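Local coordinates for protein cell division GTPase FtsZ, diverged (Clostridium botulinum C, PDB 3V3T) that is a diverged member of the tubulin/FtsZ family, pairing a Rossmann-like N-terminal domain with a C-terminal domain related to that of TubZ, at residues L24-D29 against E178-F183; Y162-N167 against S173-E178; V92-T97 against G105-I110; E155-S160 against G286-K291. The protein carries 1 engineered substitution. All coordinates share one frame; numbering follows the deposited sequence.

Contact 1 (L24-D29 against E178-F183)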
loop_
_atom_site.group_PDB
_atom_site.type_symbol
_atom_site.label_atom_id
_atom_site.label_comp_id
_atom_site.label_asym_id
_atom_site.label_seq_id
_atom_site.Cartn_x
_atom_site.Cartn_y
_atom_site.Cartn_z
ATOM N N LEU A 24 3.192 1.454 -13.000
ATOM C CA LEU A 24 2.910 1.021 -14.364
ATOM C C LEU A 24 4.103 1.259 -15.306
ATOM O O LEU A 24 4.253 0.566 -16.310
ATOM C CB LEU A 24 1.636 1.688 -14.901
ATOM C CG LEU A 24 0.311 1.228 -14.272
ATOM C CD1 LEU A 24 -0.856 2.093 -14.743
ATOM C CD2 LEU A 24 0.054 -0.235 -14.616
ATOM N N GLY A 25 4.950 2.229 -14.972
ATOM C CA GLY A 25 6.150 2.503 -15.751
ATOM C C GLY A 25 7.189 1.405 -15.577
ATOM O O GLY A 25 8.039 1.198 -16.440
ATOM N N ILE A 26 7.112 0.688 -14.459
ATOM C CA ILE A 26 8.018 -0.423 -14.184
ATOM C C ILE A 26 7.443 -1.707 -14.783
ATOM O O ILE A 26 8.175 -2.567 -15.270
ATOM C CB ILE A 26 8.237 -0.602 -12.652
ATOM C CG1 ILE A 26 9.133 0.510 -12.106
ATOM C CG2 ILE A 26 8.875 -1.943 -12.343
ATOM C CD1 ILE A 26 9.355 0.440 -10.596
ATOM N N CYS A 27 6.121 -1.825 -14.738
ATOM C CA CYS A 27 5.434 -2.977 -15.304
ATOM C C CYS A 27 3.976 -2.617 -15.562
ATOM O O CYS A 27 3.267 -2.201 -14.645
ATOM C CB CYS A 27 5.508 -4.171 -14.353
ATOM S SG CYS A 27 4.657 -5.641 -14.981
ATOM N N GLY A 28 3.529 -2.787 -16.803
ATOM C CA GLY A 28 2.192 -2.378 -17.187
ATOM C C GLY A 28 1.183 -3.509 -17.182
ATOM O O GLY A 28 0.078 -3.379 -17.718
ATOM N N ASP A 29 1.571 -4.629 -16.584
ATOM C CA ASP A 29 0.705 -5.792 -16.516
ATOM C C ASP A 29 -0.462 -5.589 -15.544
ATOM O O ASP A 29 -1.432 -6.350 -15.569
ATOM C CB ASP A 29 1.514 -7.025 -16.132
ATOM C CG ASP A 29 2.591 -7.345 -17.143
ATOM O OD1 ASP A 29 2.502 -6.842 -18.281
ATOM O OD2 ASP A 29 3.520 -8.105 -16.806
ATOM N N GLU A 178 10.389 3.336 -4.930
ATOM C CA GLU A 178 10.772 2.173 -4.149
ATOM C C GLU A 178 9.578 1.260 -3.899
ATOM O O GLU A 178 9.708 0.033 -3.965
ATOM C CB GLU A 178 11.428 2.575 -2.833
ATOM C CG GLU A 178 11.945 1.383 -2.063
ATOM C CD GLU A 178 13.166 1.702 -1.218
ATOM O OE1 GLU A 178 13.740 2.822 -1.353
ATOM O OE2 GLU A 178 13.542 0.815 -0.419
ATOM N N PHE A 179 8.416 1.847 -3.626
ATOM C CA PHE A 179 7.238 1.017 -3.401
ATOM C C PHE A 179 6.904 0.235 -4.649
ATOM O O PHE A 179 6.602 -0.958 -4.584
ATOM C CB PHE A 179 5.994 1.797 -2.983
ATOM C CG PHE A 179 4.760 0.925 -2.908
ATOM C CD1 PHE A 179 4.571 0.063 -1.831
ATOM C CD2 PHE A 179 3.826 0.920 -3.942
ATOM C CE1 PHE A 179 3.446 -0.764 -1.762
ATOM C CE2 PHE A 179 2.702 0.102 -3.885
ATOM C CZ PHE A 179 2.502 -0.737 -2.798
ATOM N N ALA A 180 6.965 0.908 -5.791
ATOM C CA ALA A 180 6.659 0.250 -7.046
ATOM C C ALA A 180 7.604 -0.930 -7.245
ATOM O O ALA A 180 7.180 -2.030 -7.617
ATOM C CB ALA A 180 6.760 1.223 -8.190
ATOM N N THR A 181 8.883 -0.713 -6.966
ATOM C CA THR A 181 9.864 -1.780 -7.123
ATOM C C THR A 181 9.574 -2.928 -6.160
ATOM O O THR A 181 9.559 -4.098 -6.557
ATOM C CB THR A 181 11.300 -1.255 -6.948
ATOM O OG1 THR A 181 11.546 -0.253 -7.934
ATOM C CG2 THR A 181 12.328 -2.376 -7.120
ATOM N N LEU A 182 9.316 -2.603 -4.898
ATOM C CA LEU A 182 9.099 -3.651 -3.906
ATOM C C LEU A 182 7.842 -4.449 -4.235
ATOM O O LEU A 182 7.824 -5.672 -4.145
ATOM C CB LEU A 182 9.017 -3.071 -2.499
ATOM C CG LEU A 182 10.321 -2.508 -1.934
ATOM C CD1 LEU A 182 10.051 -1.794 -0.622
ATOM C CD2 LEU A 182 11.331 -3.620 -1.731
ATOM N N PHE A 183 6.789 -3.760 -4.629
ATOM C CA PHE A 183 5.548 -4.454 -4.918
ATOM C C PHE A 183 5.669 -5.343 -6.152
ATOM O O PHE A 183 5.234 -6.491 -6.153
ATOM C CB PHE A 183 4.406 -3.461 -5.100
ATOM C CG PHE A 183 3.080 -4.113 -5.197
ATOM C CD1 PHE A 183 2.406 -4.500 -4.049
ATOM C CD2 PHE A 183 2.496 -4.345 -6.433
ATOM C CE1 PHE A 183 1.151 -5.110 -4.139
ATOM C CE2 PHE A 183 1.256 -4.946 -6.521
ATOM C CZ PHE A 183 0.585 -5.328 -5.365
#

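Contact 2 (Y162-N167 against S173-E178)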
loop_
_atom_site.group_PDB
_atom_site.type_symbol
_atom_site.label_atom_id
_atom_site.label_comp_id
_atom_site.label_asym_id
_atom_site.label_seq_id
_atom_site.Cartn_x
_atom_site.Cartn_y
_atom_site.Cartn_z
ATOM N N TYR A 162 -1.175 -1.344 2.994
ATOM C CA TYR A 162 0.236 -1.097 2.746
ATOM C C TYR A 162 0.459 0.345 3.168
ATOM O O TYR A 162 0.089 1.261 2.448
ATOM C CB TYR A 162 0.590 -1.266 1.262
ATOM C CG TYR A 162 0.277 -2.630 0.660
ATOM C CD1 TYR A 162 1.292 -3.544 0.405
ATOM C CD2 TYR A 162 -1.034 -2.996 0.327
ATOM C CE1 TYR A 162 1.025 -4.780 -0.147
ATOM C CE2 TYR A 162 -1.314 -4.250 -0.229
ATOM C CZ TYR A 162 -0.272 -5.130 -0.466
ATOM O OH TYR A 162 -0.497 -6.365 -1.011
ATOM N N LEU A 163 1.025 0.541 4.354
ATOM C CA LEU A 163 1.112 1.868 4.942
ATOM C C LEU A 163 2.522 2.394 4.766
ATOM O O LEU A 163 3.474 1.847 5.353
ATOM C CB LEU A 163 0.761 1.813 6.439
ATOM C CG LEU A 163 0.506 3.170 7.113
ATOM C CD1 LEU A 163 -0.571 3.919 6.326
ATOM C CD2 LEU A 163 0.078 3.035 8.601
ATOM N N LEU A 164 2.644 3.452 3.969
ATOM C CA LEU A 164 3.940 4.057 3.633
ATOM C C LEU A 164 4.176 5.332 4.434
ATOM O O LEU A 164 3.220 6.008 4.833
ATOM C CB LEU A 164 4.013 4.370 2.128
ATOM C CG LEU A 164 3.703 3.220 1.167
ATOM C CD1 LEU A 164 3.885 3.646 -0.282
ATOM C CD2 LEU A 164 4.595 2.020 1.467
ATOM N N ASP A 165 5.446 5.674 4.648
ATOM C CA ASP A 165 5.797 6.802 5.502
ATOM C C ASP A 165 6.770 7.778 4.813
ATOM O O ASP A 165 7.959 7.487 4.662
ATOM C CB ASP A 165 6.402 6.281 6.809
ATOM C CG ASP A 165 6.704 7.387 7.810
ATOM O OD1 ASP A 165 6.611 8.586 7.450
ATOM O OD2 ASP A 165 7.043 7.049 8.969
ATOM N N ASN A 166 6.260 8.941 4.411
ATOM C CA ASN A 166 7.087 9.940 3.753
ATOM C C ASN A 166 8.256 10.431 4.605
ATOM O O ASN A 166 9.169 11.053 4.075
ATOM C CB ASN A 166 6.260 11.149 3.321
ATOM C CG ASN A 166 5.736 11.027 1.915
ATOM O OD1 ASN A 166 6.187 10.183 1.133
ATOM N ND2 ASN A 166 4.770 11.872 1.579
ATOM N N ASN A 167 8.223 10.195 5.917
ATOM C CA ASN A 167 9.369 10.578 6.747
ATOM C C ASN A 167 10.615 9.774 6.376
ATOM O O ASN A 167 11.721 10.166 6.702
ATOM C CB ASN A 167 9.086 10.393 8.248
ATOM C CG ASN A 167 8.331 11.561 8.869
ATOM O OD1 ASN A 167 8.764 12.716 8.797
ATOM N ND2 ASN A 167 7.199 11.256 9.511
ATOM N N SER A 173 9.022 11.186 -4.443
ATOM C CA SER A 173 9.324 10.412 -5.642
ATOM C C SER A 173 10.184 9.184 -5.315
ATOM O O SER A 173 10.134 8.180 -6.021
ATOM C CB SER A 173 9.969 11.287 -6.727
ATOM O OG SER A 173 11.362 11.437 -6.528
ATOM N N ASP A 174 10.953 9.243 -4.233
ATOM C CA ASP A 174 11.743 8.079 -3.832
ATOM C C ASP A 174 10.895 7.030 -3.119
ATOM O O ASP A 174 11.133 5.825 -3.255
ATOM C CB ASP A 174 12.926 8.488 -2.961
ATOM C CG ASP A 174 13.947 9.312 -3.713
ATOM O OD1 ASP A 174 14.286 8.953 -4.872
ATOM O OD2 ASP A 174 14.412 10.321 -3.137
ATOM N N ILE A 175 9.908 7.480 -2.354
ATOM C CA ILE A 175 8.977 6.545 -1.739
ATOM C C ILE A 175 8.244 5.800 -2.844
ATOM O O ILE A 175 8.117 4.579 -2.813
ATOM C CB ILE A 175 7.956 7.269 -0.872
ATOM C CG1 ILE A 175 8.658 8.012 0.271
ATOM C CG2 ILE A 175 6.892 6.271 -0.349
ATOM C CD1 ILE A 175 9.202 7.109 1.351
ATOM N N ASN A 176 7.787 6.555 -3.835
ATOM C CA ASN A 176 6.972 6.027 -4.923
ATOM C C ASN A 176 7.720 4.995 -5.739
ATOM O O ASN A 176 7.205 3.917 -6.011
ATOM C CB ASN A 176 6.522 7.172 -5.838
ATOM C CG ASN A 176 5.564 8.111 -5.154
ATOM O OD1 ASN A 176 5.248 7.931 -3.976
ATOM N ND2 ASN A 176 5.091 9.115 -5.878
ATOM N N LYS A 177 8.940 5.339 -6.135
ATOM C CA LYS A 177 9.743 4.458 -6.959
ATOM C C LYS A 177 10.056 3.192 -6.208
ATOM O O LYS A 177 10.028 2.102 -6.778
ATOM C CB LYS A 177 11.057 5.131 -7.356
ATOM C CG LYS A 177 10.924 6.227 -8.392
ATOM C CD LYS A 177 12.282 6.891 -8.623
ATOM C CE LYS A 177 12.190 8.050 -9.604
ATOM N NZ LYS A 177 13.547 8.569 -9.974
ATOM N N GLU A 178 10.389 3.336 -4.930
ATOM C CA GLU A 178 10.772 2.173 -4.149
ATOM C C GLU A 178 9.578 1.260 -3.899
ATOM O O GLU A 178 9.708 0.033 -3.965
ATOM C CB GLU A 178 11.428 2.575 -2.833
ATOM C CG GLU A 178 11.945 1.383 -2.063
ATOM C CD GLU A 178 13.166 1.702 -1.218
ATOM O OE1 GLU A 178 13.740 2.822 -1.353
ATOM O OE2 GLU A 178 13.542 0.815 -0.419
HETATM O O HOH W 1 4.714 9.208 -1.740
#

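Contact 3 (V92-T97 against G105-I110)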
loop_
_atom_site.group_PDB
_atom_site.type_symbol
_atom_site.label_atom_id
_atom_site.label_comp_id
_atom_site.label_asym_id
_atom_site.label_seq_id
_atom_site.Cartn_x
_atom_site.Cartn_y
_atom_site.Cartn_z
ATOM N N VAL A 92 -8.857 -5.368 -5.540
ATOM C CA VAL A 92 -9.009 -3.954 -5.816
ATOM C C VAL A 92 -8.210 -3.181 -4.759
ATOM O O VAL A 92 -8.421 -3.339 -3.551
ATOM C CB VAL A 92 -10.502 -3.540 -5.779
ATOM C CG1 VAL A 92 -10.669 -2.094 -6.139
ATOM C CG2 VAL A 92 -11.320 -4.398 -6.730
ATOM N N ILE A 93 -7.266 -2.368 -5.204
ATOM C CA ILE A 93 -6.400 -1.678 -4.265
ATOM C C ILE A 93 -6.484 -0.186 -4.468
ATOM O O ILE A 93 -6.091 0.337 -5.511
ATOM C CB ILE A 93 -4.937 -2.173 -4.365
ATOM C CG1 ILE A 93 -4.880 -3.704 -4.202
ATOM C CG2 ILE A 93 -4.051 -1.485 -3.297
ATOM C CD1 ILE A 93 -3.456 -4.316 -4.472
ATOM N N PHE A 94 -7.040 0.497 -3.478
ATOM C CA PHE A 94 -7.131 1.940 -3.532
ATOM C C PHE A 94 -5.797 2.483 -3.043
ATOM O O PHE A 94 -5.134 1.885 -2.190
ATOM C CB PHE A 94 -8.267 2.436 -2.631
ATOM C CG PHE A 94 -9.620 2.022 -3.097
ATOM C CD1 PHE A 94 -10.351 2.843 -3.944
ATOM C CD2 PHE A 94 -10.159 0.800 -2.713
ATOM C CE1 PHE A 94 -11.602 2.451 -4.399
ATOM C CE2 PHE A 94 -11.408 0.412 -3.148
ATOM C CZ PHE A 94 -12.129 1.240 -4.004
ATOM N N VAL A 95 -5.411 3.624 -3.584
ATOM C CA VAL A 95 -4.125 4.212 -3.268
ATOM C C VAL A 95 -4.302 5.700 -3.050
ATOM O O VAL A 95 -4.869 6.392 -3.899
ATOM C CB VAL A 95 -3.152 3.997 -4.424
ATOM C CG1 VAL A 95 -1.775 4.455 -4.025
ATOM C CG2 VAL A 95 -3.127 2.514 -4.834
ATOM N N ALA A 96 -3.842 6.205 -1.914
ATOM C CA ALA A 96 -3.993 7.629 -1.652
ATOM C C ALA A 96 -2.869 8.208 -0.810
ATOM O O ALA A 96 -2.348 7.553 0.098
ATOM C CB ALA A 96 -5.332 7.888 -0.963
ATOM N N THR A 97 -2.529 9.454 -1.099
ATOM C CA THR A 97 -1.724 10.266 -0.204
ATOM C C THR A 97 -2.684 10.783 0.859
ATOM O O THR A 97 -3.620 11.525 0.558
ATOM C CB THR A 97 -1.055 11.435 -0.967
ATOM O OG1 THR A 97 -0.092 10.894 -1.876
ATOM C CG2 THR A 97 -0.330 12.357 -0.018
ATOM N N GLY A 105 -10.269 12.367 1.687
ATOM C CA GLY A 105 -11.701 12.500 1.877
ATOM C C GLY A 105 -12.571 11.519 1.111
ATOM O O GLY A 105 -13.640 11.136 1.565
ATOM N N ILE A 106 -12.108 11.116 -0.060
ATOM C CA ILE A 106 -12.914 10.306 -0.958
ATOM C C ILE A 106 -12.607 8.821 -0.836
ATOM O O ILE A 106 -13.500 7.998 -0.999
ATOM C CB ILE A 106 -12.750 10.798 -2.416
ATOM C CG1 ILE A 106 -13.380 12.182 -2.555
ATOM C CG2 ILE A 106 -13.381 9.841 -3.396
ATOM C CD1 ILE A 106 -12.991 12.909 -3.830
ATOM N N THR A 107 -11.358 8.469 -0.518
ATOM C CA THR A 107 -10.963 7.065 -0.521
ATOM C C THR A 107 -11.708 6.208 0.518
ATOM O O THR A 107 -12.111 5.089 0.218
ATOM C CB THR A 107 -9.454 6.884 -0.284
ATOM O OG1 THR A 107 -8.720 7.732 -1.164
ATOM C CG2 THR A 107 -9.039 5.429 -0.524
ATOM N N PRO A 108 -11.835 6.698 1.760
ATOM C CA PRO A 108 -12.488 5.848 2.762
ATOM C C PRO A 108 -13.944 5.501 2.401
ATOM O O PRO A 108 -14.316 4.334 2.441
ATOM C CB PRO A 108 -12.420 6.695 4.041
ATOM C CG PRO A 108 -11.214 7.549 3.852
ATOM C CD PRO A 108 -11.224 7.894 2.367
ATOM N N PRO A 109 -14.757 6.494 2.028
ATOM C CA PRO A 109 -16.130 6.106 1.698
ATOM C C PRO A 109 -16.187 5.144 0.517
ATOM O O PRO A 109 -16.895 4.140 0.588
ATOM C CB PRO A 109 -16.809 7.435 1.331
ATOM C CG PRO A 109 -15.954 8.497 1.922
ATOM C CD PRO A 109 -14.548 7.951 1.965
ATOM N N ILE A 110 -15.459 5.435 -0.554
ATOM C CA ILE A 110 -15.520 4.570 -1.735
ATOM C C ILE A 110 -15.063 3.155 -1.421
ATOM O O ILE A 110 -15.685 2.183 -1.843
ATOM C CB ILE A 110 -14.730 5.135 -2.924
ATOM C CG1 ILE A 110 -15.327 6.467 -3.358
ATOM C CG2 ILE A 110 -14.826 4.207 -4.102
ATOM C CD1 ILE A 110 -14.845 6.915 -4.707
#

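Contact 4 (E155-S160 against G286-K291)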
loop_
_atom_site.group_PDB
_atom_site.type_symbol
_atom_site.label_atom_id
_atom_site.label_comp_id
_atom_site.label_asym_id
_atom_site.label_seq_id
_atom_site.Cartn_x
_atom_site.Cartn_y
_atom_site.Cartn_z
ATOM N N GLU A 155 -11.257 -1.861 11.959
ATOM C CA GLU A 155 -9.900 -1.574 12.413
ATOM C C GLU A 155 -8.875 -2.283 11.539
ATOM O O GLU A 155 -7.836 -2.717 12.014
ATOM C CB GLU A 155 -9.720 -1.992 13.872
ATOM C CG GLU A 155 -10.851 -1.557 14.792
ATOM C CD GLU A 155 -11.024 -0.044 14.854
ATOM O OE1 GLU A 155 -10.019 0.665 15.089
ATOM O OE2 GLU A 155 -12.164 0.440 14.671
ATOM N N GLY A 156 -9.172 -2.416 10.258
ATOM C CA GLY A 156 -8.187 -2.931 9.328
ATOM C C GLY A 156 -8.234 -4.432 9.138
ATOM O O GLY A 156 -7.413 -4.974 8.404
ATOM N N LYS A 157 -9.185 -5.103 9.795
ATOM C CA LYS A 157 -9.345 -6.548 9.638
ATOM C C LYS A 157 -10.011 -6.984 8.324
ATOM O O LYS A 157 -9.881 -8.141 7.935
ATOM C CB LYS A 157 -10.126 -7.152 10.813
ATOM C CG LYS A 157 -9.489 -6.963 12.186
ATOM C CD LYS A 157 -10.357 -7.607 13.272
ATOM C CE LYS A 157 -10.041 -7.050 14.659
ATOM N NZ LYS A 157 -8.585 -7.122 14.979
ATOM N N ASP A 158 -10.723 -6.087 7.643
ATOM C CA ASP A 158 -11.450 -6.479 6.428
ATOM C C ASP A 158 -10.678 -6.216 5.125
ATOM O O ASP A 158 -11.133 -6.570 4.026
ATOM C CB ASP A 158 -12.811 -5.772 6.350
ATOM C CG ASP A 158 -13.739 -6.147 7.494
ATOM O OD1 ASP A 158 -13.598 -7.266 8.040
ATOM O OD2 ASP A 158 -14.611 -5.314 7.843
ATOM N N ILE A 159 -9.520 -5.583 5.241
ATOM C CA ILE A 159 -8.753 -5.201 4.066
ATOM C C ILE A 159 -7.275 -5.433 4.323
ATOM O O ILE A 159 -6.847 -5.617 5.460
ATOM C CB ILE A 159 -8.934 -3.705 3.727
ATOM C CG1 ILE A 159 -8.382 -2.831 4.849
ATOM C CG2 ILE A 159 -10.418 -3.364 3.449
ATOM C CD1 ILE A 159 -8.112 -1.376 4.406
ATOM N N SER A 160 -6.485 -5.418 3.264
ATOM C CA SER A 160 -5.048 -5.469 3.452
ATOM C C SER A 160 -4.530 -4.033 3.326
ATOM O O SER A 160 -5.088 -3.222 2.596
ATOM C CB SER A 160 -4.414 -6.431 2.458
ATOM O OG SER A 160 -4.509 -5.921 1.159
ATOM N N GLY A 286 -0.429 -9.594 7.431
ATOM C CA GLY A 286 -1.242 -9.824 8.609
ATOM C C GLY A 286 -0.674 -9.169 9.857
ATOM O O GLY A 286 -1.033 -9.535 10.969
ATOM N N ILE A 287 0.218 -8.202 9.675
ATOM C CA ILE A 287 0.784 -7.474 10.800
ATOM C C ILE A 287 -0.263 -6.549 11.393
ATOM O O ILE A 287 -1.011 -5.893 10.657
ATOM C CB ILE A 287 1.993 -6.621 10.345
ATOM C CG1 ILE A 287 3.151 -7.515 9.915
ATOM C CG2 ILE A 287 2.442 -5.683 11.448
ATOM C CD1 ILE A 287 4.273 -6.768 9.179
ATOM N N GLU A 288 -0.324 -6.458 12.714
ATOM C CA GLU A 288 -1.246 -5.491 13.310
ATOM C C GLU A 288 -0.996 -4.122 12.684
ATOM O O GLU A 288 0.143 -3.694 12.583
ATOM C CB GLU A 288 -1.079 -5.422 14.823
ATOM C CG GLU A 288 -2.388 -5.267 15.558
ATOM C CD GLU A 288 -3.339 -6.417 15.281
ATOM O OE1 GLU A 288 -2.874 -7.579 15.245
ATOM O OE2 GLU A 288 -4.549 -6.159 15.085
ATOM N N PRO A 289 -2.065 -3.441 12.249
ATOM C CA PRO A 289 -1.976 -2.094 11.657
ATOM C C PRO A 289 -1.226 -1.097 12.559
ATOM O O PRO A 289 -1.448 -1.067 13.776
ATOM C CB PRO A 289 -3.446 -1.689 11.493
ATOM C CG PRO A 289 -4.169 -3.019 11.372
ATOM C CD PRO A 289 -3.446 -3.957 12.272
ATOM N N GLN A 290 -0.372 -0.274 11.948
ATOM C CA GLN A 290 0.612 0.532 12.687
ATOM C C GLN A 290 0.016 1.760 13.393
ATOM O O GLN A 290 0.370 2.909 13.093
ATOM C CB GLN A 290 1.765 0.938 11.753
ATOM C CG GLN A 290 2.468 -0.269 11.058
ATOM C CD GLN A 290 1.908 -0.569 9.669
ATOM O OE1 GLN A 290 0.697 -0.682 9.502
ATOM N NE2 GLN A 290 2.789 -0.671 8.658
ATOM N N LYS A 291 -0.875 1.501 14.344
ATOM C CA LYS A 291 -1.551 2.553 15.102
ATOM C C LYS A 291 -0.588 3.530 15.795
ATOM O O LYS A 291 -0.762 4.747 15.721
ATOM C CB LYS A 291 -2.529 1.936 16.115
ATOM C CG LYS A 291 -3.886 1.556 15.499
ATOM C CD LYS A 291 -4.388 0.174 15.932
ATOM C CE LYS A 291 -5.695 -0.181 15.234
ATOM N NZ LYS A 291 -6.793 0.777 15.606
#

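Contact 1 (L24-D29 against E178-F183)
With CG1 beside its backbone N (chi1 -73°) and CD1 carried straight on from there (chi2 178°), the side chain of Ile26 is stretched out toward Ala180 and Thr181 on the helix opposite. Its terminal methyl does all the touching: Ile26 CD1 lies 3.6 Å from Ala180 CB and 3.5 Å from Thr181 OG1. The first is plain apolar contact. The second is van der Waals contact between a methyl and a hydroxyl oxygen, and the hydroxyl has its polar partner elsewhere, since Thr181 OG1 is hydrogen-bonded to the carbonyl O of Lys177, one turn back in its own helix. A chi1 of -60° sets OG1 beside the threonine's backbone N, where it can reach that carbonyl. Because Ala180 and Thr181 are adjacent, the one methyl touches both; the Ile26 and Thr181 side chains lie roughly perpendicular.

The small Ala180 lets the backbones come near, with Ile26 CA and Ala180 CA 7.3 Å apart. The pairing is one-sided in burial: Ala180 is enclosed, whereas Ile26 is exposed at the end of its helix.

In the fold, the contact ties the last turn of helix 14-26, which follows strand 7-11, to helix 172-187, by its place in the topology the probable counterpart of the long central helix of tubulin and FtsZ. Ala180 also rests on Thr22 and Leu23, Phe179 reaches Ile19, and on another flank of helix 172-187 Leu182 packs on Ile215 of strand 211-217.

Contact 2 (Y162-N167 against S173-E178)
Ile175 meets Leu164, Asp165 and Asn166 where strand 160-165 runs out and the chain turns back into helix 172-187, consistent with the strand-to-central-helix connection of the tubulin/FtsZ fold. Apolar contact comes first. Leu164 and Ile175 lie alongside each other, pointing opposite ways, and their branches meet at Leu164 CD1 and Ile175 CG2, 4.0 Å apart.

Contacts between carbon and oxygen come next, and they use the other arm of the isoleucine. Its CG1 stands beside the backbone N (chi1 -62°), and a second bend at chi2 of -72° delivers the end methyl to the backbone of the strand's last residue, with Ile175 CD1 3.6 Å from Asp165 O. Asn166 turns its amide oxygen inward, setting Asn166 OD1 3.4 Å from Ile175 CG1. All four residues are buried, and the branched side chain of Ile175 lies in the elbow between strand and helix.

Hydrogen bonds shape the turn itself. Asp165 OD1 accepts from Asn167 N at 2.7 Å, closing an Asx turn; the N-H approaches from above the carboxylate plane, 46° out of it. At the helix, Glu178 forms a salt bridge with Arg169 of the intervening turn. The last link is through solvent: one water donates to both amide oxygens, weakly to Asn166 OD1 at 3.4 Å and closely to Asn176 OD1 at 2.6 Å.

Contact 3 (V92-T97 against G105-I110)
Phe94 and Ala96, two residues apart on one strand, face Thr107 and Ile110 of a helix, and the conformations of these side chains decide who meets whom. Phe94 has CG beside its backbone N (chi1 -66°), which swings the ring over toward Ile110. There a branch methyl comes up obliquely to the ring, Phe94 CE1 lying 3.7 Å from Ile110 CG2, with CZ a little farther off. The long directions of the two side chains are close to 90° from one another.

Nearer the backbone, Phe94 CB is 3.7 Å from Thr107 CG2. Thr107 splits its two branches between two partners: at a chi1 of -50° the methyl goes to the phenylalanine and the hydroxyl to the alanine, with Thr107 OG1 3.4 Å from Ala96 CB. That oxygen is not left without a polar partner by its methyl neighbour, because it is hydrogen-bonded to Gly103 O in the preceding turn of the helix.

The pieces belong to a beta-alpha-beta crossover, strand 91-97, helix 101-117 and strand 122-129, in the Rossmann-like domain; the glycine-rich sequence at the start of this helix resembles the tubulin/FtsZ signature. Strand and helix segments run nearly antiparallel, at 157°, with their axes 8.9 Å apart at closest approach. Pro108 and Pro109 kink the helix here, since neither has an N-H for the turn before, while Ile110 N recovers the pattern by bonding Ile106 O at 3.3 Å. Behind Ile110, helix 75-85 adds Tyr75, Ile78 and Ile79; Ile12 touches both Phe94 and Thr107.

Contact 4 (E155-S160 against G286-K291)
Pro289 and Glu155 make the close, inner part of this contact, with Pro289 CG resting 3.7 Å from Glu155 O. The next residue, Gly156, is buried beside the ring: its backbone (phi 91°) is one in which a CB would press on the carbonyl O of Glu155, and it would also come close to Pro289 CG, so the absence of a side chain lets the two segments approach. Pro289 itself is buried and packs also on Trp146 of helix 136-152. Behind it the chain bends again, Lys291 N bonding Pro289 O at 2.7 Å in an inverse gamma turn centred on Gln290, which sits at the N-cap position of helix 291-306. The amide end of Gln290 is held by Ser212 and Ala238.

Toward solvent the contact is looser and made of long charged side chains. Lys291 leaves its backbone with CG beside N and bends at both chi2 and chi4, so that its ammonium group comes round to Glu155, whose own chain is bent at chi2. The two meet nearly at right angles and form a salt bridge, Lys291 NZ to Glu155 OE1 at 3.3 Å, in which the hydrogen bond is weak. Lys157 and Glu288 stay farther apart: Lys157 NZ is 4.2 Å from Glu288 OE2, beyond a salt bridge, and Glu288 also has a long, weak ion pair with Lys211.

The loop after helix 136-152 is thus joined to the link between strand 281-287 and helix 291-306. The buried proline gives close van der Waals contact with backbone, while the exposed charges probably add a modest electrostatic attraction that solvent would weaken.

Overall arrangement
Contact 1 and contact 2 share Glu178 and lie about 13 Å apart between centres on helix 172-187, so one helix receives both helix 14-26 and the end of strand 160-165. They touch directly, Phe179 CD1 being 3.8 Å from Leu164 CD2. Contact 3 lies about 19 Å from contact 1 between centres, yet Phe183 CZ reaches to 4.3 Å of Ile93 CD1. Contacts 2, 3 and 4 all reach the same large sheet, and contact 2 meets contact 4 where Leu163 CD2 lies 3.9 Å from Gln290 OE1. Contacts 1 and 4, about 23 Å apart between centres, stand on opposite sides of the chain's centre.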